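Local coordinates for pirin-like protein (Geobacillus kaustophilus, PDB 2P17) that is of unknown function but, as a member of the pirin family with a cupin fold, binds one iron cation per subunit, at residues S217-N220 / R221-T225. Sequence-based numbering, arbitrary orientation.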
loop_
_atom_site.group_PDB
_atom_site.type_symbol
_atom_site.label_atom_id
_atom_site.label_comp_id
_atom_site.label_asym_id
_atom_site.label_seq_id
_atom_site.Cartn_x
_atom_site.Cartn_y
_atom_site.Cartn_z
ATOM N N SER A 217 10.538 -5.286 11.441
ATOM C CA SER A 217 11.147 -6.543 11.851
ATOM C C SER A 217 10.237 -7.719 11.549
ATOM O O SER A 217 9.022 -7.583 11.525
ATOM C CB SER A 217 11.450 -6.517 13.358
ATOM O OG SER A 217 10.305 -6.112 14.092
ATOM N N ARG A 218 10.857 -8.873 11.348
ATOM C CA ARG A 218 10.143 -10.118 11.123
ATOM C C ARG A 218 10.000 -10.903 12.412
ATOM O O ARG A 218 10.868 -10.838 13.286
ATOM C CB ARG A 218 10.903 -10.968 10.110
ATOM C CG ARG A 218 11.066 -10.315 8.731
ATOM C CD ARG A 218 9.758 -10.224 7.956
ATOM N NE ARG A 218 9.262 -11.524 7.501
ATOM C CZ ARG A 218 9.597 -12.135 6.354
ATOM N NH1 ARG A 218 10.464 -11.598 5.503
ATOM N NH2 ARG A 218 9.075 -13.322 6.068
ATOM N N HIS A 219 8.891 -11.632 12.523
ATOM C CA HIS A 219 8.610 -12.425 13.705
ATOM C C HIS A 219 8.135 -13.818 13.291
ATOM O O HIS A 219 8.231 -14.180 12.126
ATOM C CB HIS A 219 7.635 -11.654 14.606
ATOM C CG HIS A 219 8.184 -10.326 15.013
ATOM N ND1 HIS A 219 8.954 -10.163 16.142
ATOM C CD2 HIS A 219 8.174 -9.126 14.386
ATOM C CE1 HIS A 219 9.361 -8.908 16.216
ATOM N NE2 HIS A 219 8.898 -8.257 15.165
ATOM N N ASN A 220 7.665 -14.603 14.255
ATOM C CA ASN A 220 7.281 -15.989 14.013
ATOM C C ASN A 220 5.797 -16.151 13.778
ATOM O O ASN A 220 4.989 -15.443 14.374
ATOM C CB ASN A 220 7.668 -16.859 15.210
ATOM C CG ASN A 220 9.152 -16.845 15.484
ATOM O OD1 ASN A 220 9.943 -17.283 14.655
ATOM N ND2 ASN A 220 9.541 -16.344 16.651
ATOM N N ARG A 221 5.439 -17.108 12.926
ATOM C CA ARG A 221 4.035 -17.466 12.744
ATOM C C ARG A 221 3.430 -17.828 14.105
ATOM O O ARG A 221 4.074 -18.480 14.941
ATOM C CB ARG A 221 3.908 -18.646 11.778
ATOM C CG ARG A 221 2.481 -18.979 11.366
ATOM C CD ARG A 221 2.407 -20.315 10.636
ATOM N NE ARG A 221 1.019 -20.703 10.397
ATOM C CZ ARG A 221 0.285 -20.306 9.358
ATOM N NH1 ARG A 221 0.801 -19.507 8.427
ATOM N NH2 ARG A 221 -0.974 -20.718 9.247
ATOM N N GLY A 222 2.202 -17.372 14.323
ATOM C CA GLY A 222 1.492 -17.649 15.567
ATOM C C GLY A 222 1.693 -16.621 16.661
ATOM O O GLY A 222 1.014 -16.672 17.688
ATOM N N GLU A 223 2.629 -15.696 16.468
ATOM C CA GLU A 223 2.858 -14.635 17.442
ATOM C C GLU A 223 1.968 -13.434 17.171
ATOM O O GLU A 223 1.729 -13.071 16.015
ATOM C CB GLU A 223 4.321 -14.216 17.465
ATOM C CG GLU A 223 5.232 -15.351 17.898
ATOM C CD GLU A 223 6.697 -14.979 17.879
ATOM O OE1 GLU A 223 7.062 -14.010 17.179
ATOM O OE2 GLU A 223 7.487 -15.669 18.561
ATOM N N GLU A 224 1.474 -12.822 18.240
ATOM C CA GLU A 224 0.675 -11.614 18.114
ATOM C C GLU A 224 1.644 -10.460 18.274
ATOM O O GLU A 224 2.291 -10.328 19.314
ATOM C CB GLU A 224 -0.470 -11.590 19.154
ATOM C CG GLU A 224 -1.601 -12.596 18.845
ATOM C CD GLU A 224 -2.752 -12.636 19.879
ATOM O OE1 GLU A 224 -2.707 -11.885 20.884
ATOM O OE2 GLU A 224 -3.712 -13.441 19.681
ATOM N N THR A 225 1.802 -9.662 17.213
ATOM C CA THR A 225 2.734 -8.537 17.240
ATOM C C THR A 225 2.001 -7.215 17.065
ATOM O O THR A 225 0.860 -7.181 16.609
ATOM C CB THR A 225 3.845 -8.626 16.150
ATOM O OG1 THR A 225 3.304 -8.321 14.854
ATOM C CG2 THR A 225 4.538 -10.008 16.138
HETATM O O HOH W 1 9.364 -12.588 17.621
#
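E223 doubles back alongside N220, three residues earlier, and holds it through both oxygens of its carboxylate. CB lies 3.4 Å from N220 O, the same carbonyl oxygen that accepts the backbone N-H of E223, and CG rests against that oxygen too, 3.5 Å away. With CG beside its own backbone N (chi1 -63°) and the chain extended beyond it, the glutamate points the same way as the asparagine, and CD comes against N220 CB. The carboxylate then divides its work. OE1 takes the backbone N-H of N220 at 3.0 Å, while OE2 accepts an N-H from N220 ND2 at 2.9 Å, nearly straight (170°) and lying in the amide's own plane. Both donors sit above the carboxylate plane, which stands 77° from the amide.

The frame for this grip is a type II beta turn, N220 to E223, in the loop joining strands 212-216 and 224-231 of the C-terminal cupin domain. G222 takes the turn position with positive phi, where a CB would collide with the oxygen of the residue before.

OE1 has further neighbours in H219: it lies 3.5 Å from H219 CB, and a water in the plane of the imidazole donates to it while also bonding H219 ND1. An alanine in place of E223 would probably leave the N220 backbone N-H without this acceptor and the N220 side-chain amide without the bond that fixes its rotation. Through its other ring nitrogen, NE2, H219 shares a hydrogen bond with S217 OG (2.8 Å), while T225 CG2 packs obliquely against CB and CG of H219. The OG1 of T225 hydrogen-bonds L184 O and R5 NE, and H219 and E223 both touch I3 of strand 3-19.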